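Local atomic coordinates of 3-oxoacyl-[acyl-carrier-protein] synthase, mitochondrial (Arabidopsis thaliana, PDB entry 2IX4), a protein that catalyses the condensation steps of mitochondrial fatty acid synthesis, adding two carbons from malonyl-ACP to a growing acyl chain. Residues A[93-98]-A[252-257]. Numbering follows the deposited sequence.
Sequences VCAADE and SGVIVL
A95 and A96 bring the helical segment 93-98 against S252 and V254 of strand segment 252-257, the two axes pointing the same general way, inclined by 31° and approaching to 7.2 Å. The close spacing, 5.5 Å between the CA atoms of A96 and V254, is consistent with the alanines on the helix side. V254 carries most of the strand's share, its two methyls dividing the work. CG1, placed anti to the backbone N (chi1 172°), rests against the helix backbone, 3.7 Å from CA of A96, with the A96 methyl slightly farther off. CG2 instead meets CB of A95 at 3.8 Å. The A95 methyl faces the notch between V254 CG2 and S252 OG, the latter 3.8 Å from its CB. This last approach is van der Waals only; the hydroxyl is hydrogen-bonded to the carbonyl O of G205 on the neighbouring strand. Cutting V254 back to an alanine would remove both methyls and would probably cost the A95 CB and A96 CA contacts, opening a gap between helix and sheet. The contact is buried layer packing of the thiolase fold, away from the predicted active-site residues. Strand 251-259 runs between strands 3-12 and 200-207, antiparallel to both; helix 87-102 covers one face of this sheet, where V202 also touches A96 and V254, while I255 and L257 pack on helix 181-195 across the other.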
ATOM      1  N   VAL A  93     -15.824   5.166  -1.356  1.00 20.76           N
ATOM      2  CA  VAL A  93     -16.918   4.878  -2.283  1.00 20.72           C
ATOM      3  C   VAL A  93     -17.779   6.125  -2.477  1.00 20.77           C
ATOM      4  O   VAL A  93     -18.136   6.466  -3.603  1.00 20.87           O
ATOM      5  CB  VAL A  93     -17.762   3.654  -1.832  1.00 20.87           C
ATOM      6  CG1 VAL A  93     -19.000   3.477  -2.717  1.00 20.61           C
ATOM      7  CG2 VAL A  93     -16.913   2.390  -1.861  1.00 20.53           C
ATOM      8  N   CYS A  94     -18.086   6.808  -1.373  1.00 20.83           N
ATOM      9  CA  CYS A  94     -18.832   8.070  -1.406  1.00 20.90           C
ATOM     10  C   CYS A  94     -18.141   9.108  -2.297  1.00 20.72           C
ATOM     11  O   CYS A  94     -18.768   9.695  -3.183  1.00 20.50           O
ATOM     12  CB  CYS A  94     -19.008   8.620   0.016  1.00 20.88           C
ATOM     13  SG  CYS A  94     -19.885  10.192   0.111  1.00 21.64           S
ATOM     14  N   ALA A  95     -16.847   9.311  -2.058  1.00 20.32           N
ATOM     15  CA  ALA A  95     -16.045  10.258  -2.829  1.00 20.26           C
ATOM     16  C   ALA A  95     -15.885   9.838  -4.291  1.00 20.19           C
ATOM     17  O   ALA A  95     -15.944  10.681  -5.192  1.00 20.20           O
ATOM     18  CB  ALA A  95     -14.683  10.454  -2.175  1.00 19.92           C
ATOM     19  N   ALA A  96     -15.687   8.538  -4.520  1.00 19.90           N
ATOM     20  CA  ALA A  96     -15.529   8.009  -5.874  1.00 19.83           C
ATOM     21  C   ALA A  96     -16.798   8.196  -6.691  1.00 19.89           C
ATOM     22  O   ALA A  96     -16.729   8.518  -7.875  1.00 20.06           O
ATOM     23  CB  ALA A  96     -15.123   6.545  -5.847  1.00 19.72           C
ATOM     24  N   ASP A  97     -17.949   8.006  -6.049  1.00 19.92           N
ATOM     25  CA  ASP A  97     -19.243   8.184  -6.707  1.00 19.97           C
ATOM     26  C   ASP A  97     -19.462   9.624  -7.160  1.00 19.98           C
ATOM     27  O   ASP A  97     -19.994   9.864  -8.250  1.00 19.93           O
ATOM     28  CB  ASP A  97     -20.385   7.754  -5.786  1.00 20.11           C
ATOM     29  CG  ASP A  97     -21.701   7.606  -6.527  1.00 20.60           C
ATOM     30  OD1 ASP A  97     -22.603   8.442  -6.307  1.00 21.18           O
ATOM     31  OD2 ASP A  97     -21.823   6.664  -7.344  1.00 21.00           O
ATOM     32  N   GLU A  98     -19.066  10.576  -6.317  1.00 19.91           N
ATOM     33  CA  GLU A  98     -19.144  11.995  -6.657  1.00 19.86           C
ATOM     34  C   GLU A  98     -18.208  12.330  -7.817  1.00 19.75           C
ATOM     35  O   GLU A  98     -18.618  12.982  -8.779  1.00 19.55           O
ATOM     36  CB  GLU A  98     -18.820  12.873  -5.443  1.00 19.89           C
ATOM     37  CG  GLU A  98     -18.979  14.368  -5.710  1.00 20.45           C
ATOM     38  CD  GLU A  98     -18.372  15.256  -4.634  1.00 20.73           C
ATOM     39  OE1 GLU A  98     -17.840  14.735  -3.626  1.00 20.46           O
ATOM     40  OE2 GLU A  98     -18.433  16.490  -4.804  1.00 21.62           O
ATOM     41  N   SER A 252     -11.950  11.308   2.797  1.00 21.39           N
ATOM     42  CA  SER A 252     -11.450  10.760   1.543  1.00 21.63           C
ATOM     43  C   SER A 252     -11.424  11.818   0.456  1.00 21.44           C
ATOM     44  O   SER A 252     -12.282  12.701   0.412  1.00 21.27           O
ATOM     45  CB  SER A 252     -12.318   9.581   1.082  1.00 21.77           C
ATOM     46  OG  SER A 252     -11.796   8.988  -0.099  1.00 22.54           O
ATOM     47  N   GLY A 253     -10.429  11.711  -0.416  1.00 21.23           N
ATOM     48  CA  GLY A 253     -10.370  12.499  -1.636  1.00 20.95           C
ATOM     49  C   GLY A 253     -10.171  11.551  -2.798  1.00 20.74           C
ATOM     50  O   GLY A 253      -9.296  10.686  -2.762  1.00 20.75           O
ATOM     51  N   VAL A 254     -11.005  11.692  -3.819  1.00 20.39           N
ATOM     52  CA  VAL A 254     -10.914  10.848  -5.000  1.00 20.34           C
ATOM     53  C   VAL A 254     -11.047  11.710  -6.254  1.00 20.39           C
ATOM     54  O   VAL A 254     -11.934  12.567  -6.342  1.00 20.31           O
ATOM     55  CB  VAL A 254     -11.987   9.720  -4.990  1.00 20.51           C
ATOM     56  CG1 VAL A 254     -12.014   8.980  -6.316  1.00 20.15           C
ATOM     57  CG2 VAL A 254     -11.736   8.735  -3.843  1.00 20.06           C
ATOM     58  N   ILE A 255     -10.147  11.490  -7.209  1.00 20.29           N
ATOM     59  CA  ILE A 255     -10.227  12.159  -8.507  1.00 20.33           C
ATOM     60  C   ILE A 255     -10.335  11.158  -9.649  1.00 20.28           C
ATOM     61  O   ILE A 255      -9.933   9.996  -9.514  1.00 20.13           O
ATOM     62  CB  ILE A 255      -9.025  13.116  -8.765  1.00 20.17           C
ATOM     63  CG1 ILE A 255      -7.697  12.349  -8.791  1.00 20.58           C
ATOM     64  CG2 ILE A 255      -9.001  14.229  -7.729  1.00 20.17           C
ATOM     65  CD1 ILE A 255      -6.486  13.206  -9.125  1.00 19.67           C
ATOM     66  N   VAL A 256     -10.894  11.614 -10.767  1.00 20.39           N
ATOM     67  CA  VAL A 256     -10.880  10.842 -11.999  1.00 20.42           C
ATOM     68  C   VAL A 256      -9.759  11.391 -12.873  1.00 20.82           C
ATOM     69  O   VAL A 256      -9.797  12.545 -13.307  1.00 20.96           O
ATOM     70  CB  VAL A 256     -12.234  10.890 -12.746  1.00 20.47           C
ATOM     71  CG1 VAL A 256     -12.144  10.149 -14.076  1.00 20.17           C
ATOM     72  CG2 VAL A 256     -13.338  10.289 -11.887  1.00 20.30           C
ATOM     73  N   LEU A 257      -8.742  10.563 -13.084  1.00 20.89           N
ATOM     74  CA  LEU A 257      -7.668  10.863 -14.009  1.00 21.19           C
ATOM     75  C   LEU A 257      -7.973  10.170 -15.326  1.00 21.41           C
ATOM     76  O   LEU A 257      -8.496   9.054 -15.335  1.00 21.49           O
ATOM     77  CB  LEU A 257      -6.343  10.341 -13.464  1.00 21.03           C
ATOM     78  CG  LEU A 257      -5.763  10.968 -12.197  1.00 21.36           C
ATOM     79  CD1 LEU A 257      -4.777  10.010 -11.562  1.00 21.50           C
ATOM     80  CD2 LEU A 257      -5.100  12.309 -12.511  1.00 21.44           C
TER